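Alpha-1,3-glucanase (Streptomyces thermodiastaticus, PDB 7C7D) hydrolyses alpha-1,3-glucosidic linkages in alpha-1,3-glucan, as a thermostable member of glycoside hydrolase family 87. Local coordinates at residues T72-D77 with T82-A87; F161-R166 with I324-V329; Q226-A231 with Y247-P252; F502-G507 with A540-V545. All coordinates share one frame; numbering follows the deposited sequence. Where two conformers were deposited one is given.

Contact 1 of 4, residues T72-D77 with T82-A87; sequences TKIGPD and TLASEA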
loop_
_atom_site.group_PDB
_atom_site.type_symbol
_atom_site.label_atom_id
_atom_site.label_comp_id
_atom_site.label_asym_id
_atom_site.label_seq_id
_atom_site.Cartn_x
_atom_site.Cartn_y
_atom_site.Cartn_z
ATOM N N THR A 72 -13.575 -21.823 10.573
ATOM C CA THR A 72 -14.096 -22.088 9.237
ATOM C C THR A 72 -13.355 -21.220 8.232
ATOM O O THR A 72 -13.355 -19.994 8.353
ATOM C CB THR A 72 -15.591 -21.765 9.178
ATOM O OG1 THR A 72 -16.290 -22.520 10.176
ATOM C CG2 THR A 72 -16.154 -22.098 7.796
ATOM N N LYS A 73 -12.741 -21.851 7.235
ATOM C CA LYS A 73 -12.066 -21.102 6.186
ATOM C C LYS A 73 -13.098 -20.440 5.278
ATOM O O LYS A 73 -14.108 -21.049 4.914
ATOM C CB LYS A 73 -11.183 -22.047 5.364
ATOM C CG LYS A 73 -10.082 -21.364 4.553
ATOM C CD LYS A 73 -9.214 -22.375 3.787
ATOM C CE LYS A 73 -8.301 -23.186 4.715
ATOM N NZ LYS A 73 -7.309 -24.043 3.982
ATOM N N ILE A 74 -12.847 -19.178 4.926
ATOM C CA ILE A 74 -13.654 -18.461 3.945
ATOM C C ILE A 74 -12.790 -18.185 2.721
ATOM O O ILE A 74 -11.561 -18.090 2.817
ATOM C CB ILE A 74 -14.302 -17.163 4.480
ATOM C CG1 ILE A 74 -13.246 -16.097 4.803
ATOM C CG2 ILE A 74 -15.180 -17.475 5.686
ATOM C CD1 ILE A 74 -13.832 -14.718 5.057
ATOM N N GLY A 75 -13.439 -18.058 1.564
ATOM C CA GLY A 75 -12.746 -17.828 0.318
ATOM C C GLY A 75 -12.214 -19.117 -0.278
ATOM O O GLY A 75 -12.416 -20.205 0.272
ATOM N N PRO A 76 -11.513 -19.023 -1.417
ATOM C CA PRO A 76 -11.194 -17.774 -2.121
ATOM C C PRO A 76 -12.400 -17.158 -2.824
ATOM O O PRO A 76 -13.269 -17.867 -3.327
ATOM C CB PRO A 76 -10.153 -18.213 -3.156
ATOM C CG PRO A 76 -10.423 -19.656 -3.377
ATOM C CD PRO A 76 -10.883 -20.193 -2.057
ATOM N N ASP A 77 -12.452 -15.830 -2.843
ATOM C CA ASP A 77 -13.491 -15.099 -3.557
ATOM C C ASP A 77 -12.901 -13.754 -3.938
ATOM O O ASP A 77 -12.257 -13.110 -3.109
ATOM C CB ASP A 77 -14.715 -14.898 -2.652
ATOM C CG ASP A 77 -15.968 -14.508 -3.418
ATOM O OD1 ASP A 77 -15.888 -14.227 -4.636
ATOM O OD2 ASP A 77 -17.044 -14.487 -2.787
ATOM N N THR A 82 -17.059 -8.417 -0.983
ATOM C CA THR A 82 -17.149 -9.553 -0.076
ATOM C C THR A 82 -16.008 -9.533 0.935
ATOM O O THR A 82 -14.921 -9.008 0.679
ATOM C CB THR A 82 -17.124 -10.880 -0.844
ATOM O OG1 THR A 82 -15.862 -11.034 -1.511
ATOM C CG2 THR A 82 -18.275 -10.947 -1.855
ATOM N N LEU A 83 -16.260 -10.148 2.092
ATOM C CA LEU A 83 -15.239 -10.212 3.129
ATOM C C LEU A 83 -13.989 -10.933 2.638
ATOM O O LEU A 83 -12.864 -10.475 2.878
ATOM C CB LEU A 83 -15.810 -10.899 4.370
ATOM C CG LEU A 83 -14.954 -10.902 5.634
ATOM C CD1 LEU A 83 -14.582 -9.493 6.065
ATOM C CD2 LEU A 83 -15.701 -11.623 6.752
ATOM N N ALA A 84 -14.161 -12.059 1.938
ATOM C CA ALA A 84 -12.995 -12.797 1.463
ATOM C C ALA A 84 -12.183 -11.999 0.448
ATOM O O ALA A 84 -10.956 -12.145 0.390
ATOM C CB ALA A 84 -13.423 -14.136 0.867
ATOM N N SER A 85 -12.836 -11.140 -0.347
ATOM C CA SER A 85 -12.111 -10.440 -1.407
ATOM C C SER A 85 -11.041 -9.521 -0.852
ATOM O O SER A 85 -10.032 -9.281 -1.526
ATOM C CB SER A 85 -13.066 -9.649 -2.308
ATOM O OG SER A 85 -13.590 -8.498 -1.647
ATOM N N GLU A 86 -11.240 -8.995 0.359
ATOM C CA GLU A 86 -10.273 -8.089 0.963
ATOM C C GLU A 86 -9.235 -8.805 1.814
ATOM O O GLU A 86 -8.361 -8.150 2.383
ATOM C CB GLU A 86 -10.968 -7.003 1.796
ATOM C CG GLU A 86 -11.629 -5.898 0.974
ATOM C CD GLU A 86 -11.935 -4.652 1.786
ATOM O OE1 GLU A 86 -11.733 -4.678 3.013
ATOM O OE2 GLU A 86 -12.383 -3.649 1.187
ATOM N N ALA A 87 -9.309 -10.127 1.926
ATOM C CA ALA A 87 -8.322 -10.870 2.690
ATOM C C ALA A 87 -7.073 -11.129 1.857
ATOM O O ALA A 87 -7.152 -11.381 0.653
ATOM C CB ALA A 87 -8.909 -12.208 3.134
#
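Gly75 and Ala84 bring the two backbones to within 5.2 Å (CA to CA), where the chain leaves strand 72-74, passes through the cis peptide before Pro76 and returns crosswise through 83-85, helical in phi/psi but without the regular bonds. The turn opens with an ST motif at Thr82 and lies in the loop just before the calcium ligands Ser88 and Gln91, in the N-terminal antiparallel domain. The Ala84 methyl sits at the middle of the contact: its CB meets Gly75 CA at 3.8 Å and Asp77 CB at the same distance. At Gly75 a side chain would press on that methyl, and its phi of 82° suits glycine in any case. Beside it, the CD1 of Ile74 reaches Leu83 CD2 at 4.0 Å, the two side chains crossing at about a right angle. Ile74 turns its CG1 branch between its own N and carbonyl carbon (chi1 67°), which sends CD1 across to the turn. Asp77 also sets OD2 beside Thr82 CG2 (3.9 Å), while its OD1 is bonded to Thr79. Thr82 OG1 ties the start of the turn at two points: it donates to Thr79 O and accepts from Ser85 N at 3.2 Å, a bent bond. A valine here would probably leave both Ser85 N and Thr79 O without that hydroxyl, and the start of the turn less firmly fixed. The Ser85 side chain answers by donating from OG to Thr82 O at 2.7 Å. Between the segments, Ser85 CA lies 3.2 Å from Asp77 O, a CA-H...O contact with 136° at the hydrogen.

Contact 2 of 4, residues F161-R166 with I324-V329; sequences FYDNTR and IQHVKV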
loop_
_atom_site.group_PDB
_atom_site.type_symbol
_atom_site.label_atom_id
_atom_site.label_comp_id
_atom_site.label_asym_id
_atom_site.label_seq_id
_atom_site.Cartn_x
_atom_site.Cartn_y
_atom_site.Cartn_z
ATOM N N PHE A 161 -12.839 -3.759 5.464
ATOM C CA PHE A 161 -13.427 -4.632 6.475
ATOM C C PHE A 161 -12.431 -5.056 7.541
ATOM O O PHE A 161 -12.837 -5.412 8.655
ATOM C CB PHE A 161 -13.974 -5.900 5.824
ATOM C CG PHE A 161 -14.884 -5.638 4.664
ATOM C CD1 PHE A 161 -15.939 -4.745 4.779
ATOM C CD2 PHE A 161 -14.687 -6.284 3.455
ATOM C CE1 PHE A 161 -16.777 -4.509 3.705
ATOM C CE2 PHE A 161 -15.512 -6.042 2.383
ATOM C CZ PHE A 161 -16.564 -5.156 2.508
ATOM N N TYR A 162 -11.144 -5.072 7.213
ATOM C CA TYR A 162 -10.120 -5.594 8.099
ATOM C C TYR A 162 -9.429 -4.457 8.838
ATOM O O TYR A 162 -9.674 -3.273 8.593
ATOM C CB TYR A 162 -9.105 -6.454 7.313
ATOM C CG TYR A 162 -9.718 -7.727 6.754
ATOM C CD1 TYR A 162 -10.415 -7.714 5.554
ATOM C CD2 TYR A 162 -9.620 -8.936 7.449
ATOM C CE1 TYR A 162 -11.000 -8.864 5.052
ATOM C CE2 TYR A 162 -10.212 -10.092 6.967
ATOM C CZ TYR A 162 -10.898 -10.046 5.764
ATOM O OH TYR A 162 -11.487 -11.191 5.283
ATOM N N ASP A 163 -8.546 -4.844 9.749
ATOM C CA ASP A 163 -7.807 -3.950 10.621
ATOM C C ASP A 163 -6.612 -4.753 11.107
ATOM O O ASP A 163 -6.598 -5.981 11.002
ATOM C CB ASP A 163 -8.699 -3.543 11.801
ATOM C CG ASP A 163 -8.075 -2.496 12.671
ATOM O OD1 ASP A 163 -7.561 -1.511 12.112
ATOM O OD2 ASP A 163 -8.125 -2.660 13.917
ATOM N N ASN A 164 -5.612 -4.059 11.644
ATOM C CA ASN A 164 -4.413 -4.705 12.158
ATOM C C ASN A 164 -4.260 -4.385 13.634
ATOM O O ASN A 164 -4.356 -3.222 14.046
ATOM C CB ASN A 164 -3.171 -4.282 11.377
ATOM C CG ASN A 164 -3.112 -4.931 10.007
ATOM O OD1 ASN A 164 -2.463 -5.958 9.825
ATOM N ND2 ASN A 164 -3.819 -4.348 9.041
ATOM N N THR A 165 -4.019 -5.420 14.424
ATOM C CA THR A 165 -3.807 -5.274 15.851
ATOM C C THR A 165 -2.482 -5.934 16.202
ATOM O O THR A 165 -2.122 -6.967 15.628
ATOM C CB THR A 165 -4.987 -5.880 16.627
ATOM O OG1 THR A 165 -4.802 -5.654 18.025
ATOM C CG2 THR A 165 -5.137 -7.377 16.354
ATOM N N ARG A 166 -1.736 -5.319 17.118
ATOM C CA ARG A 166 -0.381 -5.766 17.406
ATOM C C ARG A 166 -0.162 -5.933 18.901
ATOM O O ARG A 166 -0.861 -5.345 19.731
ATOM C CB ARG A 166 0.674 -4.814 16.824
ATOM C CG ARG A 166 0.783 -3.478 17.542
ATOM C CD ARG A 166 1.898 -2.613 16.958
ATOM N NE ARG A 166 2.013 -1.338 17.658
ATOM C CZ ARG A 166 2.991 -0.457 17.471
ATOM N NH1 ARG A 166 3.965 -0.707 16.607
ATOM N NH2 ARG A 166 3.002 0.673 18.168
ATOM N N ILE A 324 2.736 3.780 11.009
ATOM C CA ILE A 324 1.715 4.777 10.697
ATOM C C ILE A 324 0.410 4.030 10.483
ATOM O O ILE A 324 0.358 3.105 9.662
ATOM C CB ILE A 324 2.086 5.566 9.431
ATOM C CG1 ILE A 324 3.477 6.193 9.559
ATOM C CG2 ILE A 324 1.018 6.603 9.096
ATOM C CD1 ILE A 324 3.648 7.120 10.727
ATOM N N GLN A 325 -0.635 4.405 11.225
ATOM C CA GLN A 325 -1.849 3.608 11.207
ATOM C C GLN A 325 -3.061 4.462 11.560
ATOM O O GLN A 325 -2.966 5.397 12.355
ATOM C CB GLN A 325 -1.715 2.446 12.201
ATOM C CG GLN A 325 -2.857 1.466 12.187
ATOM C CD GLN A 325 -2.677 0.338 13.189
ATOM O OE1 GLN A 325 -1.936 0.467 14.174
ATOM N NE2 GLN A 325 -3.355 -0.777 12.944
ATOM N N HIS A 326 -4.219 4.100 10.995
ATOM C CA HIS A 326 -5.504 4.705 11.386
ATOM C C HIS A 326 -5.532 6.206 11.117
ATOM O O HIS A 326 -6.010 6.998 11.935
ATOM C CB HIS A 326 -5.900 4.386 12.829
ATOM C CG HIS A 326 -6.154 2.935 13.077
ATOM N ND1 HIS A 326 -6.043 2.362 14.327
ATOM C CD2 HIS A 326 -6.507 1.934 12.234
ATOM C CE1 HIS A 326 -6.312 1.070 14.242
ATOM N NE2 HIS A 326 -6.598 0.786 12.983
ATOM N N VAL A 327 -5.015 6.593 9.954
ATOM C CA VAL A 327 -5.138 7.950 9.435
ATOM C C VAL A 327 -5.849 7.874 8.090
ATOM O O VAL A 327 -6.210 6.782 7.630
ATOM C CB VAL A 327 -3.772 8.661 9.346
ATOM C CG1 VAL A 327 -3.204 8.872 10.737
ATOM C CG2 VAL A 327 -2.773 7.856 8.500
ATOM N N LYS A 328 -6.073 9.024 7.452
ATOM C CA LYS A 328 -6.669 9.019 6.118
ATOM C C LYS A 328 -5.599 8.711 5.076
ATOM O O LYS A 328 -5.634 7.664 4.423
ATOM C CB LYS A 328 -7.375 10.350 5.835
ATOM C CG LYS A 328 -8.105 10.351 4.497
ATOM C CD LYS A 328 -8.675 11.702 4.132
ATOM C CE LYS A 328 -7.588 12.695 3.793
ATOM N NZ LYS A 328 -8.149 13.887 3.085
ATOM N N VAL A 329 -4.636 9.618 4.918
ATOM C CA VAL A 329 -3.446 9.391 4.106
ATOM C C VAL A 329 -2.248 9.336 5.040
ATOM O O VAL A 329 -2.135 10.148 5.964
ATOM C CB VAL A 329 -3.265 10.489 3.039
ATOM C CG1 VAL A 329 -1.979 10.268 2.239
ATOM C CG2 VAL A 329 -4.461 10.515 2.118
#
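A buried polar contact between domains links Asp163 and Asn164, on an edge of the N-terminal antiparallel domain, with Gln325 and His326, on and beside strand 323-325 of the beta-helix. The backbones stay well apart, Asn164 CA and Gln325 CA being 8.8 Å from each other, and it is the side chains that span the interval. His326 NE2 donates to Asp163 OD1 at 2.6 Å and 168°, a short, nearly straight bond. The carboxylate oxygen offers its syn lone pair, and it lies close to the ring plane; carboxylate and imidazole are only 19° from coplanar. Gln325 runs alongside: with CG anti to its backbone N (chi1 -175°) and the chain extended beyond, its amide carries NE2 to Asn164 O at 2.9 Å, a more bent bond. On the way its CG passes over one face of the His326 ring, 3.6 Å above the plane, which probably restricts the ring's tilt on that side. The second partner of Gln325 NE2 is Asp349 OD2, an oxygen that also receives Asn164 N, while the Asn164 side chain turns to Arg372. Four beta-helix residues thus bond to Asp163 and Asn164. The arrangement is a His-carboxylate hydrogen bond joining the N-terminal beta domain to the flank of a right-handed parallel beta-helix of the pectate lyase-like type.

Contact 3 of 4, residues Q226-A231 with Y247-P252; sequences QAFRDA and YRITGP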
loop_
_atom_site.group_PDB
_atom_site.type_symbol
_atom_site.label_atom_id
_atom_site.label_comp_id
_atom_site.label_asym_id
_atom_site.label_seq_id
_atom_site.Cartn_x
_atom_site.Cartn_y
_atom_site.Cartn_z
ATOM N N GLN A 226 1.887 21.121 22.503
ATOM C CA GLN A 226 2.724 22.269 22.827
ATOM C C GLN A 226 4.113 21.837 23.271
ATOM O O GLN A 226 5.109 22.478 22.921
ATOM C CB GLN A 226 2.055 23.122 23.900
ATOM C CG GLN A 226 2.767 24.438 24.157
ATOM C CD GLN A 226 2.881 25.295 22.910
ATOM O OE1 GLN A 226 1.960 25.349 22.092
ATOM N NE2 GLN A 226 4.014 25.973 22.759
ATOM N N ALA A 227 4.201 20.749 24.042
ATOM C CA ALA A 227 5.504 20.246 24.463
ATOM C C ALA A 227 6.355 19.835 23.268
ATOM O O ALA A 227 7.555 20.130 23.221
ATOM C CB ALA A 227 5.335 19.071 25.424
ATOM N N PHE A 228 5.758 19.140 22.297
ATOM C CA PHE A 228 6.516 18.774 21.104
ATOM C C PHE A 228 6.962 20.019 20.351
ATOM O O PHE A 228 8.103 20.102 19.883
ATOM C CB PHE A 228 5.670 17.885 20.191
ATOM C CG PHE A 228 5.717 16.422 20.539
ATOM C CD1 PHE A 228 5.429 15.981 21.823
ATOM C CD2 PHE A 228 6.042 15.480 19.571
ATOM C CE1 PHE A 228 5.470 14.629 22.134
ATOM C CE2 PHE A 228 6.087 14.133 19.878
ATOM C CZ PHE A 228 5.801 13.705 21.158
ATOM N N ARG A 229 6.066 20.997 20.230
ATOM C CA ARG A 229 6.403 22.266 19.599
ATOM C C ARG A 229 7.569 22.936 20.318
ATOM O O ARG A 229 8.517 23.412 19.681
ATOM C CB ARG A 229 5.155 23.142 19.639
ATOM C CG ARG A 229 5.145 24.392 18.809
ATOM C CD ARG A 229 3.731 24.945 18.888
ATOM N NE ARG A 229 3.566 26.238 18.245
ATOM C CZ ARG A 229 2.574 27.072 18.534
ATOM N NH1 ARG A 229 1.681 26.738 19.456
ATOM N NH2 ARG A 229 2.478 28.236 17.908
ATOM N N ASP A 230 7.520 22.967 21.652
ATOM C CA ASP A 230 8.592 23.589 22.427
ATOM C C ASP A 230 9.905 22.831 22.272
ATOM O O ASP A 230 10.976 23.444 22.190
ATOM C CB ASP A 230 8.198 23.667 23.902
ATOM C CG ASP A 230 7.068 24.648 24.162
ATOM O OD1 ASP A 230 6.806 25.509 23.298
ATOM O OD2 ASP A 230 6.447 24.560 25.241
ATOM N N ALA A 231 9.850 21.497 22.247
ATOM C CA ALA A 231 11.070 20.714 22.085
ATOM C C ALA A 231 11.697 20.957 20.720
ATOM O O ALA A 231 12.919 21.108 20.610
ATOM C CB ALA A 231 10.772 19.230 22.294
ATOM N N TYR A 247 1.475 9.430 23.665
ATOM C CA TYR A 247 1.402 10.885 23.642
ATOM C C TYR A 247 0.240 11.314 22.772
ATOM O O TYR A 247 0.223 11.029 21.574
ATOM C CB TYR A 247 2.687 11.480 23.066
ATOM C CG TYR A 247 3.920 11.069 23.813
ATOM C CD1 TYR A 247 4.586 9.889 23.503
ATOM C CD2 TYR A 247 4.421 11.863 24.836
ATOM C CE1 TYR A 247 5.716 9.507 24.196
ATOM C CE2 TYR A 247 5.549 11.494 25.532
ATOM C CZ TYR A 247 6.197 10.316 25.207
ATOM O OH TYR A 247 7.326 9.957 25.905
ATOM N N ARG A 248 -0.717 12.018 23.357
ATOM C CA ARG A 248 -1.809 12.592 22.585
ATOM C C ARG A 248 -1.323 13.883 21.938
ATOM O O ARG A 248 -0.821 14.775 22.631
ATOM C CB ARG A 248 -3.000 12.871 23.500
ATOM C CG ARG A 248 -4.185 13.528 22.805
ATOM C CD ARG A 248 -5.482 13.255 23.554
ATOM N NE ARG A 248 -5.549 13.974 24.824
ATOM C CZ ARG A 248 -5.961 15.231 24.951
ATOM N NH1 ARG A 248 -6.346 15.921 23.885
ATOM N NH2 ARG A 248 -5.986 15.803 26.147
ATOM N N ILE A 249 -1.452 13.977 20.617
ATOM C CA ILE A 249 -1.097 15.176 19.859
ATOM C C ILE A 249 -2.321 15.563 19.035
ATOM O O ILE A 249 -2.555 14.994 17.964
ATOM C CB ILE A 249 0.124 14.953 18.956
ATOM C CG1 ILE A 249 1.331 14.500 19.781
ATOM C CG2 ILE A 249 0.443 16.214 18.157
ATOM C CD1 ILE A 249 2.019 15.622 20.517
ATOM N N THR A 250 -3.116 16.517 19.527
ATOM C CA THR A 250 -4.229 16.999 18.716
ATOM C C THR A 250 -3.712 17.595 17.417
ATOM O O THR A 250 -4.296 17.376 16.350
ATOM C CB THR A 250 -5.069 18.023 19.481
ATOM O OG1 THR A 250 -4.238 19.107 19.916
ATOM C CG2 THR A 250 -5.731 17.378 20.675
ATOM N N GLY A 251 -2.601 18.325 17.484
ATOM C CA GLY A 251 -1.926 18.790 16.298
ATOM C C GLY A 251 -2.632 19.968 15.659
ATOM O O GLY A 251 -3.638 20.471 16.171
ATOM N N PRO A 252 -2.116 20.437 14.515
ATOM C CA PRO A 252 -0.925 19.912 13.853
ATOM C C PRO A 252 0.329 20.609 14.342
ATOM O O PRO A 252 0.274 21.706 14.902
ATOM C CB PRO A 252 -1.160 20.311 12.403
ATOM C CG PRO A 252 -1.855 21.641 12.508
ATOM C CD PRO A 252 -2.706 21.565 13.767
#
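Phe228 meets two residues of segment 247-252 with two different parts of its ring. Toward Tyr247 it presents an edge: the pair is an offset edge-to-face stack, ring centroids 5.7 Å apart and planes at 65°. Its rim atom CE1 comes to 4.0 Å from Tyr247 CD2, and CZ lies over one face of the tyrosine ring. Toward Ile249 it turns a face instead, and the CD1 methyl stands 3.8 Å from the ring centroid, close to the ring normal, in a CH-pi contact; its nearest ring atom is Phe228 CD1 at 3.7 Å. Ile249 was modelled in two conformers, so this second contact describes one of them. In that copy chi1 (-58°) sets CG1 anti to the carbonyl carbon, and chi2 (-78°) then turns CD1 over the Phe228 ring. The helix 225-234 packs here against the first coils of the parallel beta-helix, closing the N-terminal end of the solenoid in the manner of the capping helices of this fold. Phe228 also rests on Ile242 and Val271, and Tyr247, whose hydroxyl is bonded to Pro243 O, touches Ile242 and Pro218. An alanine in place of Phe228 is likely to leave a gap between helix and sheet, with the Tyr247 face and the Ile249 methyl deprived of their aromatic partner. On the helix's outer side Gln226 joins its neighbours, NE2 donating to Asp230 OD1 at 2.9 Å from above the carboxylate plane, while Arg229 NH1 gives a bond to Gln226 OE1 on an in-plane lone pair.

Contact 4 of 4, residues F502-G507 with A540-V545; sequences FEFVSG and ATFRNV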
loop_
_atom_site.group_PDB
_atom_site.type_symbol
_atom_site.label_atom_id
_atom_site.label_comp_id
_atom_site.label_asym_id
_atom_site.label_seq_id
_atom_site.Cartn_x
_atom_site.Cartn_y
_atom_site.Cartn_z
ATOM N N PHE A 502 -1.035 -7.895 -18.823
ATOM C CA PHE A 502 -0.710 -6.554 -19.300
ATOM C C PHE A 502 -1.930 -5.959 -19.989
ATOM O O PHE A 502 -2.548 -6.619 -20.832
ATOM C CB PHE A 502 0.444 -6.597 -20.307
ATOM C CG PHE A 502 1.737 -7.119 -19.744
ATOM C CD1 PHE A 502 2.559 -6.304 -18.980
ATOM C CD2 PHE A 502 2.144 -8.424 -19.997
ATOM C CE1 PHE A 502 3.750 -6.777 -18.467
ATOM C CE2 PHE A 502 3.342 -8.905 -19.486
ATOM C CZ PHE A 502 4.141 -8.078 -18.713
ATOM N N GLU A 503 -2.263 -4.711 -19.653
ATOM C CA GLU A 503 -3.380 -4.014 -20.271
ATOM C C GLU A 503 -2.904 -2.688 -20.843
ATOM O O GLU A 503 -2.183 -1.939 -20.177
ATOM C CB GLU A 503 -4.489 -3.757 -19.247
ATOM C CG GLU A 503 -5.639 -2.938 -19.810
ATOM C CD GLU A 503 -6.649 -2.499 -18.772
ATOM O OE1 GLU A 503 -6.394 -2.638 -17.554
ATOM O OE2 GLU A 503 -7.713 -1.995 -19.191
ATOM N N PHE A 504 -3.297 -2.412 -22.081
ATOM C CA PHE A 504 -3.004 -1.147 -22.742
ATOM C C PHE A 504 -4.340 -0.548 -23.143
ATOM O O PHE A 504 -5.107 -1.170 -23.880
ATOM C CB PHE A 504 -2.074 -1.387 -23.934
ATOM C CG PHE A 504 -0.849 -2.153 -23.547
ATOM C CD1 PHE A 504 0.126 -1.558 -22.773
ATOM C CD2 PHE A 504 -0.718 -3.494 -23.858
ATOM C CE1 PHE A 504 1.240 -2.266 -22.363
ATOM C CE2 PHE A 504 0.389 -4.209 -23.450
ATOM C CZ PHE A 504 1.378 -3.591 -22.709
ATOM N N VAL A 505 -4.653 0.625 -22.602
ATOM C CA VAL A 505 -6.011 1.137 -22.688
ATOM C C VAL A 505 -5.951 2.654 -22.745
ATOM O O VAL A 505 -5.008 3.277 -22.253
ATOM C CB VAL A 505 -6.854 0.618 -21.495
ATOM C CG1 VAL A 505 -6.332 1.167 -20.171
ATOM C CG2 VAL A 505 -8.333 0.934 -21.670
ATOM N N SER A 506 -6.964 3.251 -23.359
ATOM C CA SER A 506 -7.226 4.679 -23.228
ATOM C C SER A 506 -8.542 4.742 -22.461
ATOM O O SER A 506 -9.627 4.672 -23.041
ATOM C CB SER A 506 -7.290 5.337 -24.590
ATOM O OG SER A 506 -7.252 6.748 -24.479
ATOM N N GLY A 507 -8.430 4.842 -21.137
ATOM C CA GLY A 507 -9.509 4.464 -20.238
ATOM C C GLY A 507 -10.723 5.373 -20.249
ATOM O O GLY A 507 -11.766 4.977 -19.714
ATOM N N ALA A 540 3.217 -1.393 -29.407
ATOM C CA ALA A 540 4.122 -1.810 -28.351
ATOM C C ALA A 540 4.949 -2.979 -28.850
ATOM O O ALA A 540 4.522 -3.725 -29.734
ATOM C CB ALA A 540 3.368 -2.224 -27.087
ATOM N N THR A 541 6.130 -3.133 -28.268
ATOM C CA THR A 541 7.019 -4.238 -28.585
ATOM C C THR A 541 7.125 -5.157 -27.380
ATOM O O THR A 541 7.288 -4.691 -26.246
ATOM C CB THR A 541 8.406 -3.709 -28.947
ATOM O OG1 THR A 541 8.290 -2.860 -30.092
ATOM C CG2 THR A 541 9.370 -4.855 -29.260
ATOM N N PHE A 542 7.033 -6.460 -27.633
ATOM C CA PHE A 542 7.114 -7.475 -26.592
ATOM C C PHE A 542 8.256 -8.434 -26.888
ATOM O O PHE A 542 8.312 -9.016 -27.977
ATOM C CB PHE A 542 5.812 -8.268 -26.509
ATOM C CG PHE A 542 4.627 -7.404 -26.197
ATOM C CD1 PHE A 542 4.006 -6.674 -27.202
ATOM C CD2 PHE A 542 4.154 -7.284 -24.904
ATOM C CE1 PHE A 542 2.929 -5.856 -26.930
ATOM C CE2 PHE A 542 3.063 -6.457 -24.618
ATOM C CZ PHE A 542 2.456 -5.754 -25.637
ATOM N N ARG A 543 9.155 -8.603 -25.920
ATOM C CA ARG A 543 10.255 -9.549 -26.026
ATOM C C ARG A 543 10.365 -10.333 -24.729
ATOM O O ARG A 543 10.138 -9.794 -23.643
ATOM C CB ARG A 543 11.611 -8.834 -26.222
ATOM C CG ARG A 543 11.793 -8.071 -27.514
ATOM C CD ARG A 543 13.231 -7.567 -27.639
ATOM N NE ARG A 543 13.577 -6.606 -26.595
ATOM C CZ ARG A 543 13.476 -5.287 -26.734
ATOM N NH1 ARG A 543 13.040 -4.778 -27.878
ATOM N NH2 ARG A 543 13.809 -4.479 -25.735
ATOM N N ASN A 544 10.746 -11.608 -24.845
ATOM C CA ASN A 544 11.151 -12.394 -23.684
ATOM C C ASN A 544 10.045 -12.542 -22.645
ATOM O O ASN A 544 10.317 -12.618 -21.446
ATOM C CB ASN A 544 12.432 -11.822 -23.076
ATOM C CG ASN A 544 13.518 -11.700 -24.108
ATOM O OD1 ASN A 544 13.725 -12.632 -24.894
ATOM N ND2 ASN A 544 14.191 -10.554 -24.156
ATOM N N VAL A 545 8.796 -12.619 -23.096
ATOM C CA VAL A 545 7.661 -12.855 -22.211
ATOM C C VAL A 545 7.324 -14.338 -22.272
ATOM O O VAL A 545 6.909 -14.844 -23.319
ATOM C CB VAL A 545 6.460 -11.986 -22.599
ATOM C CG1 VAL A 545 5.246 -12.334 -21.736
ATOM C CG2 VAL A 545 6.820 -10.510 -22.468
#
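Phe504 and Phe542 reach toward each other from opposite directions across the interior of the beta-helix, from strands on different faces of the solenoid. Both use the same first torsion, CG anti to the carbonyl carbon and beside the backbone N, and it points each ring inward from its strand; chi2, -71° in Phe504 and 81° in Phe542, then sets the turn of each ring plane. The rings do not stack: their centroids are 5.7 Å apart with the planes at 69°. Phe542 receives its neighbour at the edge, in the plane of its ring, where Phe504 CE2 sits 3.4 Å from Phe542 CZ, a close approach that marks tight packing. Seen from Phe504 the approach is oblique. The meeting therefore falls on rim carbons, CE2 and CZ of either ring, with Phe504 CZ to Phe542 CE2 at 3.8 Å as well. Aliphatic residues of adjoining strands fill in around the pair: Val532 touches both rings, Val476 and Val517 lie against Phe504, and Val519 and Val569 against Phe542. Polar groups take no part, and both rings are buried, so the contact probably rests on van der Waals packing of aromatic rims and on exclusion of water from the solenoid core.

In the fold
Contact 1 and the 161-166 side of contact 2 adjoin on the N-terminal domain; the centres of the two contacts are about 19 Å apart, and they touch: Glu86 OE1 is 2.8 Å from Phe161 N, and Leu83 O is 2.9 Å from Tyr162 OH. The bound calcium ion lies nearer contact 1: about 8 Å from the Ile74 side chain against about 11 Å from that of Asn164. Contact 2 carries this domain onto the beta-helix, whose N-terminal end holds contact 3, about 22 Å from it between centres. Contact 4 belongs to the far end of the same solenoid; its centre is about 50 Å from that of contact 3, across the chain's centre.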